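Sulfur carrier protein ThiS adenylyltransferase (Escherichia coli, PDB 1ZUD) adenylates the C-terminal glycine carboxylate of the sulfur carrier protein ThiS with ATP, a step in supplying sulfur for thiamin biosynthesis. Local coordinates at residues L32-G37 against E110-A115; A48-G53 against E204-L209; Q133-A138 against T144-A149; Q157-T162 against G168-L173; V194-T199 against R220-K225. All blocks are in the same frame, centred on the assembly; numbering follows the deposited sequence.

Interaction 1: residues L32-G37 against E110-A115; sequences LIIGLG and EALKDA
The helical turn that carries Ala-115 up to Leu-32 is tied by its own backbone, Asp-114 N bonding to Glu-110 O at 3.0 Å and Ala-115 N to Ala-111 O at 3.1 Å. No polar bond crosses to residues 32-37, so strand and helix meet here through apolar packing. Two pairs, one turn apart on the helix and two residues apart on the strand, make the contact. In the first, the forked end of Leu-32 straddles the small side chain of Ala-115: CD2 lies 3.7 Å from CB, and CD1 follows at 4.1 Å from the same carbon. With CG trans to the backbone nitrogen (chi1 169°), Leu-32 carries both methyls out to the helix, and CD2 even reaches the main chain, 3.8 Å from Ala-115 C. In the second pair, CD1 of Ile-34 and CD1 of Leu-112 meet end to end at 4.0 Å, the two side chains standing at about a right angle. Leu-112 does not start out straight at the strand, and it is its branched end that closes the gap. Just beyond Ile-34 the chain enters the glycine-rich turn with Gly-35 and Gly-37, consistent with the nucleotide-binding turn of Rossmann-like folds; Leu-36 N there bonds to OD1 of the ATP-binding Asp-59. Strand 30-34 runs parallel between strands 54-58 and 121-124, and helix 109-118 packs against it alongside helix 129-141, whose Ile-135 touches Ile-34 and whose Glu-134 touches Leu-112.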
# COMPACT_ATOMS: atom_id res chain seq x y z
N LEU C 32 -5.70 -6.10 -18.67
CA LEU C 32 -6.21 -7.41 -18.33
C LEU C 32 -5.82 -7.71 -16.87
O LEU C 32 -4.62 -7.73 -16.52
CB LEU C 32 -5.63 -8.52 -19.25
CG LEU C 32 -5.86 -10.00 -18.89
CD1 LEU C 32 -7.37 -10.43 -18.96
CD2 LEU C 32 -5.01 -10.83 -19.83
N ILE C 33 -6.84 -7.95 -16.03
CA ILE C 33 -6.61 -8.32 -14.63
C ILE C 33 -6.92 -9.83 -14.50
O ILE C 33 -8.08 -10.28 -14.70
CB ILE C 33 -7.52 -7.50 -13.64
CG1 ILE C 33 -7.23 -5.98 -13.81
CG2 ILE C 33 -7.24 -7.98 -12.15
CD1 ILE C 33 -8.26 -5.03 -13.09
N ILE C 34 -5.90 -10.62 -14.21
CA ILE C 34 -6.12 -12.05 -14.06
C ILE C 34 -6.15 -12.40 -12.57
O ILE C 34 -5.14 -12.32 -11.90
CB ILE C 34 -5.01 -12.82 -14.77
CG1 ILE C 34 -4.91 -12.32 -16.22
CG2 ILE C 34 -5.35 -14.30 -14.81
CD1 ILE C 34 -3.69 -12.93 -16.95
N GLY C 35 -7.33 -12.77 -12.06
CA GLY C 35 -7.49 -13.04 -10.64
C GLY C 35 -8.31 -11.93 -10.00
O GLY C 35 -7.92 -10.79 -10.02
N LEU C 36 -9.49 -12.25 -9.49
CA LEU C 36 -10.34 -11.24 -8.87
C LEU C 36 -10.49 -11.51 -7.37
O LEU C 36 -11.62 -11.60 -6.81
CB LEU C 36 -11.72 -11.22 -9.56
CG LEU C 36 -11.64 -10.76 -11.03
CD1 LEU C 36 -13.02 -10.90 -11.76
CD2 LEU C 36 -11.12 -9.31 -11.03
N GLY C 37 -9.33 -11.60 -6.71
CA GLY C 37 -9.26 -11.89 -5.29
C GLY C 37 -8.78 -10.73 -4.45
O GLY C 37 -9.18 -9.59 -4.69
N GLU C 110 -4.57 -20.90 -25.59
CA GLU C 110 -5.01 -19.95 -26.59
C GLU C 110 -5.85 -18.77 -26.08
O GLU C 110 -5.71 -17.65 -26.55
CB GLU C 110 -5.79 -20.73 -27.66
CG GLU C 110 -6.45 -19.91 -28.71
CD GLU C 110 -7.56 -20.69 -29.40
OE1 GLU C 110 -8.70 -20.72 -28.88
OE2 GLU C 110 -7.28 -21.31 -30.46
N ALA C 111 -6.75 -19.03 -25.14
CA ALA C 111 -7.59 -17.96 -24.60
C ALA C 111 -6.68 -16.97 -23.82
O ALA C 111 -6.90 -15.76 -23.86
CB ALA C 111 -8.65 -18.55 -23.65
N LEU C 112 -5.69 -17.48 -23.10
CA LEU C 112 -4.80 -16.59 -22.35
C LEU C 112 -4.00 -15.71 -23.34
O LEU C 112 -3.91 -14.46 -23.22
CB LEU C 112 -3.84 -17.43 -21.49
CG LEU C 112 -2.67 -16.67 -20.88
CD1 LEU C 112 -3.19 -15.60 -19.89
CD2 LEU C 112 -1.73 -17.65 -20.13
N LYS C 113 -3.42 -16.38 -24.35
CA LYS C 113 -2.64 -15.66 -25.34
C LYS C 113 -3.44 -14.56 -26.03
O LYS C 113 -2.93 -13.48 -26.29
CB LYS C 113 -2.11 -16.64 -26.41
CG LYS C 113 -0.92 -17.46 -25.93
CD LYS C 113 -0.51 -18.44 -27.02
CE LYS C 113 0.90 -19.00 -26.82
NZ LYS C 113 0.92 -20.21 -25.95
N ASP C 114 -4.71 -14.82 -26.33
CA ASP C 114 -5.48 -13.83 -27.01
C ASP C 114 -5.80 -12.65 -26.10
O ASP C 114 -5.80 -11.50 -26.56
CB ASP C 114 -6.78 -14.45 -27.56
CG ASP C 114 -7.58 -13.47 -28.42
OD1 ASP C 114 -8.47 -12.78 -27.87
OD2 ASP C 114 -7.29 -13.36 -29.64
N ALA C 115 -6.06 -12.92 -24.82
CA ALA C 115 -6.35 -11.81 -23.89
C ALA C 115 -5.05 -11.00 -23.63
O ALA C 115 -5.05 -9.76 -23.54
CB ALA C 115 -6.90 -12.39 -22.54

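Interaction 2: residues A48-G53 against E204-L209; sequences AGAGVG and EAIKLL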
# COMPACT_ATOMS: atom_id res chain seq x y z
N ALA C 48 -10.77 1.13 -12.51
CA ALA C 48 -12.07 1.63 -13.01
C ALA C 48 -12.25 3.12 -12.63
O ALA C 48 -12.70 3.95 -13.44
CB ALA C 48 -13.22 0.83 -12.41
N GLY C 49 -11.92 3.45 -11.38
CA GLY C 49 -12.09 4.82 -10.95
C GLY C 49 -11.19 5.74 -11.74
O GLY C 49 -11.57 6.89 -11.98
N ALA C 50 -10.01 5.25 -12.13
CA ALA C 50 -9.03 6.03 -12.89
C ALA C 50 -9.39 6.31 -14.37
O ALA C 50 -8.72 7.12 -15.05
CB ALA C 50 -7.63 5.31 -12.86
N GLY C 51 -10.37 5.59 -14.89
CA GLY C 51 -10.73 5.77 -16.28
C GLY C 51 -9.97 4.93 -17.30
O GLY C 51 -9.83 5.34 -18.46
N VAL C 52 -9.43 3.78 -16.89
CA VAL C 52 -8.81 2.91 -17.88
C VAL C 52 -10.01 2.53 -18.75
O VAL C 52 -11.01 2.02 -18.25
CB VAL C 52 -8.18 1.66 -17.20
CG1 VAL C 52 -7.98 0.57 -18.21
CG2 VAL C 52 -6.86 2.05 -16.57
N GLY C 53 -9.90 2.81 -20.04
CA GLY C 53 -10.98 2.57 -21.01
C GLY C 53 -11.61 1.20 -21.14
O GLY C 53 -12.86 1.07 -21.35
N GLU C 204 1.02 1.21 -10.49
CA GLU C 204 2.06 0.95 -11.53
C GLU C 204 1.40 0.97 -12.92
O GLU C 204 1.97 1.45 -13.90
CB GLU C 204 2.74 -0.42 -11.22
CG GLU C 204 3.61 -0.37 -9.93
CD GLU C 204 4.61 0.79 -9.95
OE1 GLU C 204 4.90 1.41 -8.88
OE2 GLU C 204 5.11 1.10 -11.05
N ALA C 205 0.18 0.48 -13.00
CA ALA C 205 -0.52 0.45 -14.29
C ALA C 205 -0.84 1.83 -14.81
O ALA C 205 -0.70 2.12 -16.01
CB ALA C 205 -1.83 -0.38 -14.19
N ILE C 206 -1.26 2.70 -13.92
CA ILE C 206 -1.59 4.05 -14.32
C ILE C 206 -0.36 4.78 -14.78
O ILE C 206 -0.42 5.52 -15.76
CB ILE C 206 -2.24 4.80 -13.13
CG1 ILE C 206 -3.60 4.13 -12.84
CG2 ILE C 206 -2.44 6.28 -13.44
CD1 ILE C 206 -4.18 4.45 -11.48
N LYS C 207 0.74 4.58 -14.08
CA LYS C 207 2.00 5.24 -14.48
C LYS C 207 2.46 4.71 -15.84
O LYS C 207 2.88 5.52 -16.72
CB LYS C 207 3.11 5.02 -13.42
CG LYS C 207 2.86 5.81 -12.12
CD LYS C 207 4.04 5.72 -11.15
CE LYS C 207 4.24 4.27 -10.70
NZ LYS C 207 5.39 4.18 -9.76
N LEU C 208 2.36 3.39 -16.03
CA LEU C 208 2.81 2.84 -17.30
C LEU C 208 1.93 3.31 -18.44
O LEU C 208 2.44 3.70 -19.50
CB LEU C 208 2.80 1.32 -17.26
CG LEU C 208 2.85 0.71 -18.67
CD1 LEU C 208 4.27 0.71 -19.20
CD2 LEU C 208 2.33 -0.69 -18.59
N LEU C 209 0.60 3.28 -18.25
CA LEU C 209 -0.30 3.68 -19.31
C LEU C 209 -0.29 5.19 -19.58
O LEU C 209 -0.53 5.62 -20.69
CB LEU C 209 -1.72 3.21 -19.00
CG LEU C 209 -1.85 1.67 -18.88
CD1 LEU C 209 -3.21 1.34 -18.27
CD2 LEU C 209 -1.68 1.03 -20.21
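Two apolar pairs join the segments: Ala-50 with Ile-206, and Val-52 with Leu-209. Ala-50 presents its CB to the end of Ile-206, with CD1 at 3.8 Å and CG1 at 4.2 Å; the isoleucine extends this branch away from its own carbonyl carbon, to which CG1 is anti (chi1 -67°), and the tip comes nearer than the base of the side chain would suggest. A turn further along the helix, Leu-209 CD1 meets Val-52 CG2 at 4.1 Å, the side chains crossing at about a right angle. Between these two contacts the backbone leaves helix 40-50 in a Schellman motif: Gly-51 takes a positive phi (88°) and its N bonds back to Ala-48 O at 3.2 Å. Ala-50 and Val-52, which flank the glycine in sequence, both point at helix 191-210. Charged groups occupy another part of the same helix. Lys-207 NZ reaches Glu-204 OE1 at 2.9 Å on the syn side, 31° out of the carboxylate plane, one turn back along the helix. Ser-227 OG of the second subunit bonds to that oxygen, and Gly-224 O of the second subunit bonds to Lys-207 NZ.

Interaction 3: residues Q133-A138 against T144-A149; sequences QEINAA and TPLITA. With NA (sodium ion), chain J.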
# COMPACT_ATOMS: atom_id res chain seq x y z
N GLN C 133 3.55 -18.69 -13.93
CA GLN C 133 4.57 -18.93 -14.97
C GLN C 133 3.96 -18.86 -16.38
O GLN C 133 4.57 -18.30 -17.31
CB GLN C 133 5.25 -20.30 -14.77
CG GLN C 133 6.01 -20.39 -13.48
CD GLN C 133 7.35 -19.65 -13.54
OE1 GLN C 133 7.65 -18.98 -14.53
NE2 GLN C 133 8.14 -19.77 -12.47
N GLU C 134 2.71 -19.36 -16.53
CA GLU C 134 2.07 -19.35 -17.84
C GLU C 134 1.82 -17.92 -18.32
O GLU C 134 1.98 -17.60 -19.48
CB GLU C 134 0.73 -20.17 -17.85
CG GLU C 134 0.51 -20.88 -19.22
CD GLU C 134 -0.94 -21.30 -19.57
OE1 GLU C 134 -1.72 -21.66 -18.67
OE2 GLU C 134 -1.29 -21.30 -20.78
N ILE C 135 1.38 -17.04 -17.41
CA ILE C 135 1.12 -15.66 -17.74
C ILE C 135 2.41 -14.92 -18.16
O ILE C 135 2.41 -14.14 -19.12
CB ILE C 135 0.46 -14.91 -16.52
CG1 ILE C 135 -0.97 -15.46 -16.29
CG2 ILE C 135 0.38 -13.41 -16.78
CD1 ILE C 135 -1.53 -15.10 -14.82
N ASN C 136 3.47 -15.15 -17.39
CA ASN C 136 4.75 -14.54 -17.67
C ASN C 136 5.24 -14.98 -19.06
O ASN C 136 5.74 -14.15 -19.84
CB ASN C 136 5.77 -14.97 -16.62
CG ASN C 136 7.20 -14.52 -16.97
OD1 ASN C 136 7.52 -13.35 -16.89
ND2 ASN C 136 8.05 -15.48 -17.38
N ALA C 137 5.10 -16.26 -19.37
CA ALA C 137 5.56 -16.79 -20.68
C ALA C 137 4.77 -16.12 -21.81
O ALA C 137 5.33 -15.75 -22.84
CB ALA C 137 5.36 -18.32 -20.74
N ALA C 138 3.47 -15.94 -21.61
CA ALA C 138 2.65 -15.29 -22.63
C ALA C 138 3.01 -13.81 -22.78
O ALA C 138 3.08 -13.31 -23.90
CB ALA C 138 1.12 -15.40 -22.30
N THR C 144 4.18 -7.85 -23.90
CA THR C 144 3.19 -7.04 -23.17
C THR C 144 3.69 -6.91 -21.72
O THR C 144 4.06 -7.90 -21.11
CB THR C 144 1.81 -7.77 -23.20
OG1 THR C 144 1.39 -7.90 -24.58
CG2 THR C 144 0.73 -7.03 -22.37
N PRO C 145 3.75 -5.67 -21.20
CA PRO C 145 4.20 -5.40 -19.84
C PRO C 145 3.39 -6.22 -18.85
O PRO C 145 2.17 -6.41 -19.02
CB PRO C 145 3.95 -3.89 -19.66
CG PRO C 145 3.86 -3.34 -21.02
CD PRO C 145 3.37 -4.43 -21.93
N LEU C 146 4.04 -6.68 -17.80
CA LEU C 146 3.39 -7.49 -16.78
C LEU C 146 3.66 -6.91 -15.37
O LEU C 146 4.81 -6.66 -14.97
CB LEU C 146 3.88 -8.98 -16.89
CG LEU C 146 3.47 -9.96 -15.76
CD1 LEU C 146 1.95 -10.10 -15.72
CD2 LEU C 146 4.09 -11.32 -15.96
N ILE C 147 2.59 -6.66 -14.62
CA ILE C 147 2.74 -6.14 -13.26
C ILE C 147 2.25 -7.26 -12.38
O ILE C 147 1.08 -7.62 -12.38
CB ILE C 147 1.91 -4.83 -13.06
CG1 ILE C 147 2.44 -3.76 -14.03
CG2 ILE C 147 2.04 -4.33 -11.61
CD1 ILE C 147 1.55 -2.49 -14.18
N THR C 148 3.15 -7.80 -11.57
CA THR C 148 2.77 -8.93 -10.76
C THR C 148 2.96 -8.71 -9.29
O THR C 148 3.91 -8.07 -8.89
CB THR C 148 3.60 -10.24 -11.21
OG1 THR C 148 3.24 -11.35 -10.37
CG2 THR C 148 5.13 -10.00 -11.05
N ALA C 149 2.07 -9.28 -8.49
CA ALA C 149 2.21 -9.12 -7.03
C ALA C 149 1.66 -10.34 -6.31
O ALA C 149 0.95 -11.12 -6.90
CB ALA C 149 1.46 -7.84 -6.56
NA NA J . -0.73 -7.17 -25.50
O HOH W 1 0.07 -5.09 -26.42
O HOH W 2 0.52 -8.08 -27.49
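Leu-146 points its fork at helix 129-141 and spreads its two methyls over Ile-135 and Asn-136, crossing both of their side chains at about a right angle. CD1 takes Ile-135, touching the CG2 branch at 3.8 Å. CD2 takes Asn-136, mainly low down, 3.7 Å from CA and 4.1 Å from CB, and also borders OD1. A chi1 of 171° swings Leu-146 CG away from its own nitrogen and projects the fork from strand to helix. Asn-136 OD1 accepts a hydrogen bond from Tyr-170 N, and the side chain touches the zinc ligand Cys-169, making it a second-shell residue of the metal site.

Two residues before the leucine, Thr-144 turns to a bound sodium ion. OG1 lies 2.4 Å from the sodium, and waters 1 and 2 coordinate the ion as well. Carbonyl oxygens of Val-116, Ala-117 and Ala-119 complete six ligands, tying the approach to the strand to the end of helix 109-118. Strand 121-124, helix 129-141 and strand 146-152 form one beta-alpha-beta crossover, and Leu-146 packs between strand and helix inside that unit of the Rossmann-like ThiF fold.

Interaction 4: residues Q157-T162 against G168-L173; sequences QLMVLT and GCYRCL. With ZN (zinc ion), chain H.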
# COMPACT_ATOMS: atom_id res chain seq x y z
N GLN C 157 4.97 -9.10 -2.20
CA GLN C 157 6.02 -9.00 -3.21
C GLN C 157 5.41 -8.35 -4.43
O GLN C 157 4.29 -8.67 -4.79
CB GLN C 157 6.55 -10.41 -3.59
CG GLN C 157 7.08 -11.16 -2.34
CD GLN C 157 7.69 -12.57 -2.63
OE1 GLN C 157 7.38 -13.19 -3.64
NE2 GLN C 157 8.52 -13.07 -1.71
N LEU C 158 6.14 -7.46 -5.09
CA LEU C 158 5.63 -6.80 -6.29
C LEU C 158 6.80 -6.53 -7.30
O LEU C 158 7.90 -6.20 -6.88
CB LEU C 158 5.01 -5.46 -5.87
CG LEU C 158 4.74 -4.42 -6.94
CD1 LEU C 158 3.59 -4.90 -7.78
CD2 LEU C 158 4.41 -3.06 -6.28
N MET C 159 6.54 -6.68 -8.60
CA MET C 159 7.55 -6.36 -9.63
C MET C 159 6.83 -5.89 -10.87
O MET C 159 5.77 -6.45 -11.23
CB MET C 159 8.34 -7.59 -10.12
CG MET C 159 8.69 -8.61 -9.16
SD MET C 159 9.47 -9.90 -10.18
CE MET C 159 8.36 -11.18 -9.86
N VAL C 160 7.44 -4.92 -11.56
CA VAL C 160 6.92 -4.42 -12.85
C VAL C 160 7.92 -4.92 -13.94
O VAL C 160 9.12 -4.55 -13.91
CB VAL C 160 6.88 -2.90 -12.92
CG1 VAL C 160 6.33 -2.50 -14.30
CG2 VAL C 160 5.94 -2.32 -11.78
N LEU C 161 7.46 -5.78 -14.84
CA LEU C 161 8.36 -6.35 -15.86
C LEU C 161 7.91 -5.85 -17.21
O LEU C 161 6.74 -6.04 -17.63
CB LEU C 161 8.31 -7.87 -15.83
CG LEU C 161 8.41 -8.53 -14.49
CD1 LEU C 161 7.91 -9.98 -14.60
CD2 LEU C 161 9.82 -8.46 -14.04
N THR C 162 8.80 -5.15 -17.89
CA THR C 162 8.42 -4.59 -19.19
C THR C 162 9.42 -4.95 -20.29
O THR C 162 10.57 -5.21 -19.99
CB THR C 162 8.38 -3.03 -19.15
OG1 THR C 162 9.69 -2.53 -18.85
CG2 THR C 162 7.42 -2.54 -18.05
N GLY C 168 15.20 -9.15 -17.09
CA GLY C 168 14.66 -10.49 -17.07
C GLY C 168 13.14 -10.55 -16.91
O GLY C 168 12.42 -9.57 -17.07
N CYS C 169 12.65 -11.71 -16.52
CA CYS C 169 11.21 -11.88 -16.43
C CYS C 169 10.91 -12.63 -15.12
O CYS C 169 11.82 -12.82 -14.25
CB CYS C 169 10.73 -12.69 -17.70
SG CYS C 169 11.21 -14.41 -17.64
N TYR C 170 9.67 -13.09 -14.96
CA TYR C 170 9.31 -13.74 -13.67
C TYR C 170 10.08 -15.05 -13.50
O TYR C 170 10.51 -15.43 -12.39
CB TYR C 170 7.81 -14.04 -13.63
CG TYR C 170 7.28 -14.62 -12.32
CD1 TYR C 170 6.86 -13.79 -11.28
CD2 TYR C 170 7.13 -15.99 -12.17
CE1 TYR C 170 6.27 -14.33 -10.11
CE2 TYR C 170 6.56 -16.53 -11.04
CZ TYR C 170 6.13 -15.69 -10.01
OH TYR C 170 5.55 -16.29 -8.93
N ARG C 171 10.28 -15.73 -14.63
CA ARG C 171 11.01 -17.00 -14.66
C ARG C 171 12.51 -16.81 -14.41
O ARG C 171 13.17 -17.75 -13.99
CB ARG C 171 10.75 -17.72 -16.00
CG ARG C 171 11.64 -18.95 -16.28
CD ARG C 171 11.24 -20.17 -15.52
NE ARG C 171 12.15 -21.30 -15.79
CZ ARG C 171 13.44 -21.33 -15.44
NH1 ARG C 171 14.05 -20.31 -14.81
NH2 ARG C 171 14.14 -22.42 -15.71
N CYS C 172 13.07 -15.62 -14.61
CA CYS C 172 14.52 -15.43 -14.29
C CYS C 172 14.72 -15.46 -12.78
O CYS C 172 15.75 -15.90 -12.26
CB CYS C 172 15.08 -14.09 -14.78
SG CYS C 172 15.17 -13.88 -16.60
N LEU C 173 13.72 -14.97 -12.06
CA LEU C 173 13.78 -14.91 -10.60
C LEU C 173 13.35 -16.21 -9.92
O LEU C 173 13.94 -16.63 -8.93
CB LEU C 173 12.86 -13.76 -10.12
CG LEU C 173 12.66 -13.57 -8.62
CD1 LEU C 173 14.04 -13.31 -7.98
CD2 LEU C 173 11.70 -12.35 -8.35
ZN ZN H . 13.55 -14.68 -18.02
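Met-159 leaves its strand with CB directed at the short helix that holds Tyr-170 and Leu-173. CG is trans to the carbonyl carbon and chi2 is extended, which carries the sulfur well out from the sheet. There SD meets Leu-173 CD2 at 3.8 Å. The chain then bends (chi3 -118°), and the terminal CE packs tightly on the tyrosine, 3.3 Å from Tyr-170 CD1 and 3.8 Å from CE1, approaching the ring obliquely, with the two side chains about perpendicular; Leu-173 CD2 borders CE as well as SD. The thioether thus touches both an aromatic and an aliphatic side chain of one helix. Leu-161, two residues on, reaches instead for the start of the helix, its CD1 resting 3.6 Å from Tyr-170 N.

At the other end of the strand, the amide of Gln-157 bonds to Gln-61 and Ile-63 of the ThiS chain. Behind the helix start, Cys-169 N donates to Cys-172 SG at 3.3 Å, a somewhat bent bond (155°) onto a metal-bound sulfur. Cys-169 SG binds the zinc at 2.4 Å and Cys-172 SG at 2.3 Å; with Cys-240 and Cys-243 these form the four-cysteine zinc site built from paired CxxC motifs.

Interaction 5: residues V194-T199 against R220-K225; sequences VGVMGT and RLFDGK
The ring of Phe-222, met from helix 191-210 by Val-196 and Met-197, has Gly-224 N over the centre of one face, 3.9 Å above the plane, and also stacks with the ring of Trp-229. The helix residues approach it obliquely. Val-196 brings CG2 to 4.0 Å from CE2 and 4.1 Å from CD2, its side chain about perpendicular to that of the phenylalanine. Met-197 SD stands 5.4 Å from the ring centroid and 63° off the normal, a Met-aromatic contact, and also lies 4.1 Å from Phe-222 CB; bends at chi2 and chi3 fold this methionine back so that its end, more than its base, reaches the strand.

In the Rossmann-like ThiF fold this is a helix packing on the antiparallel part of the mixed sheet, where strand 218-223 lies between strands 155-161 and 228-233. The strand ends in an Asx turn: Asp-223 OD1 accepts from Lys-225 N at 2.8 Å, met nearly in line with the C-O bond, and also from Ser-226 N. This turn places Gly-224 at the phenylalanine ring. On the helix, Gly-195 O is gripped twice by Thr-199, whose N (2.9 Å) and OG1 (2.9 Å) arrive from opposite faces of the carbonyl plane. Thr-199 of the second subunit packs against Val-196.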
# COMPACT_ATOMS: atom_id res chain seq x y z
N VAL C 194 -2.73 -7.74 1.51
CA VAL C 194 -2.92 -8.13 0.12
C VAL C 194 -3.56 -6.92 -0.61
O VAL C 194 -3.31 -6.67 -1.79
CB VAL C 194 -3.79 -9.45 -0.04
CG1 VAL C 194 -5.22 -9.28 0.50
CG2 VAL C 194 -3.90 -9.78 -1.51
N GLY C 195 -4.37 -6.16 0.12
CA GLY C 195 -5.00 -4.97 -0.47
C GLY C 195 -3.95 -3.92 -0.88
O GLY C 195 -4.07 -3.34 -1.97
N VAL C 196 -2.95 -3.68 -0.04
CA VAL C 196 -1.99 -2.68 -0.45
C VAL C 196 -1.20 -3.13 -1.69
O VAL C 196 -0.95 -2.30 -2.58
CB VAL C 196 -0.95 -2.28 0.64
CG1 VAL C 196 -1.67 -1.72 1.85
CG2 VAL C 196 -0.05 -3.38 0.99
N MET C 197 -0.92 -4.42 -1.81
CA MET C 197 -0.18 -4.91 -2.99
C MET C 197 -1.01 -4.75 -4.24
O MET C 197 -0.51 -4.34 -5.28
CB MET C 197 0.23 -6.39 -2.80
CG MET C 197 1.05 -6.65 -1.52
SD MET C 197 2.46 -5.51 -1.19
CE MET C 197 3.48 -5.83 -2.74
N GLY C 198 -2.31 -5.07 -4.16
CA GLY C 198 -3.10 -4.90 -5.37
C GLY C 198 -3.29 -3.44 -5.73
O GLY C 198 -3.33 -3.08 -6.91
N THR C 199 -3.46 -2.59 -4.72
CA THR C 199 -3.62 -1.15 -5.00
C THR C 199 -2.31 -0.63 -5.65
O THR C 199 -2.35 0.22 -6.57
CB THR C 199 -3.91 -0.36 -3.68
OG1 THR C 199 -5.09 -0.91 -3.12
CG2 THR C 199 -4.16 1.15 -3.95
N ARG C 220 9.95 -5.42 -5.16
CA ARG C 220 9.62 -4.67 -3.95
C ARG C 220 9.01 -5.63 -2.93
O ARG C 220 8.07 -6.34 -3.22
CB ARG C 220 8.69 -3.52 -4.35
CG ARG C 220 9.46 -2.49 -5.17
CD ARG C 220 8.57 -1.68 -6.11
NE ARG C 220 7.54 -0.93 -5.37
CZ ARG C 220 6.55 -0.24 -5.95
NH1 ARG C 220 6.44 -0.19 -7.28
NH2 ARG C 220 5.64 0.35 -5.19
N LEU C 221 9.59 -5.69 -1.74
CA LEU C 221 9.14 -6.63 -0.72
C LEU C 221 8.60 -5.85 0.48
O LEU C 221 9.19 -4.87 0.94
CB LEU C 221 10.29 -7.55 -0.26
CG LEU C 221 11.08 -8.26 -1.41
CD1 LEU C 221 12.30 -9.02 -0.81
CD2 LEU C 221 10.21 -9.26 -2.15
N PHE C 222 7.45 -6.28 0.96
CA PHE C 222 6.82 -5.58 2.08
C PHE C 222 6.68 -6.52 3.29
O PHE C 222 6.22 -7.64 3.14
CB PHE C 222 5.42 -5.08 1.62
CG PHE C 222 4.62 -4.36 2.72
CD1 PHE C 222 5.20 -3.36 3.48
CD2 PHE C 222 3.29 -4.70 2.94
CE1 PHE C 222 4.49 -2.67 4.48
CE2 PHE C 222 2.54 -4.01 3.95
CZ PHE C 222 3.13 -3.00 4.70
N ASP C 223 7.11 -6.08 4.47
CA ASP C 223 6.86 -6.86 5.70
C ASP C 223 5.82 -5.95 6.47
O ASP C 223 6.19 -4.94 7.05
CB ASP C 223 8.15 -7.00 6.54
CG ASP C 223 7.91 -7.74 7.87
OD1 ASP C 223 6.75 -7.77 8.39
OD2 ASP C 223 8.91 -8.26 8.41
N GLY C 224 4.55 -6.36 6.49
CA GLY C 224 3.49 -5.58 7.13
C GLY C 224 3.56 -5.55 8.64
O GLY C 224 2.87 -4.75 9.27
N LYS C 225 4.38 -6.44 9.22
CA LYS C 225 4.54 -6.50 10.67
C LYS C 225 5.61 -5.54 11.14
O LYS C 225 5.44 -4.81 12.15
CB LYS C 225 4.88 -7.96 11.10
CG LYS C 225 4.08 -8.47 12.28
CD LYS C 225 4.15 -9.99 12.41
CE LYS C 225 5.30 -10.39 13.30
NZ LYS C 225 5.14 -9.82 14.67

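In the fold
All five contacts belong to one mixed sheet and the helices packed on it. Interactions 1 and 3, with centres about 10 Å apart, touch through Ile-34 and Ile-135 on the parallel, nucleotide-binding part. Interactions 3 and 4 are closest, about 8 Å between centres, on adjacent strands 146-152 and 155-161, which brings the crossover helix to the zinc site. Interactions 2 and 5 share helix 191-210, have centres about 19 Å apart and are joined by a salt bridge of Glu-204 with Arg-220; both touch the second subunit. Along the chain, interactions 1, 3, 4 and 5 follow in series, while interaction 2 spans from helix 40-50 to that late helix, tying the early and late halves together.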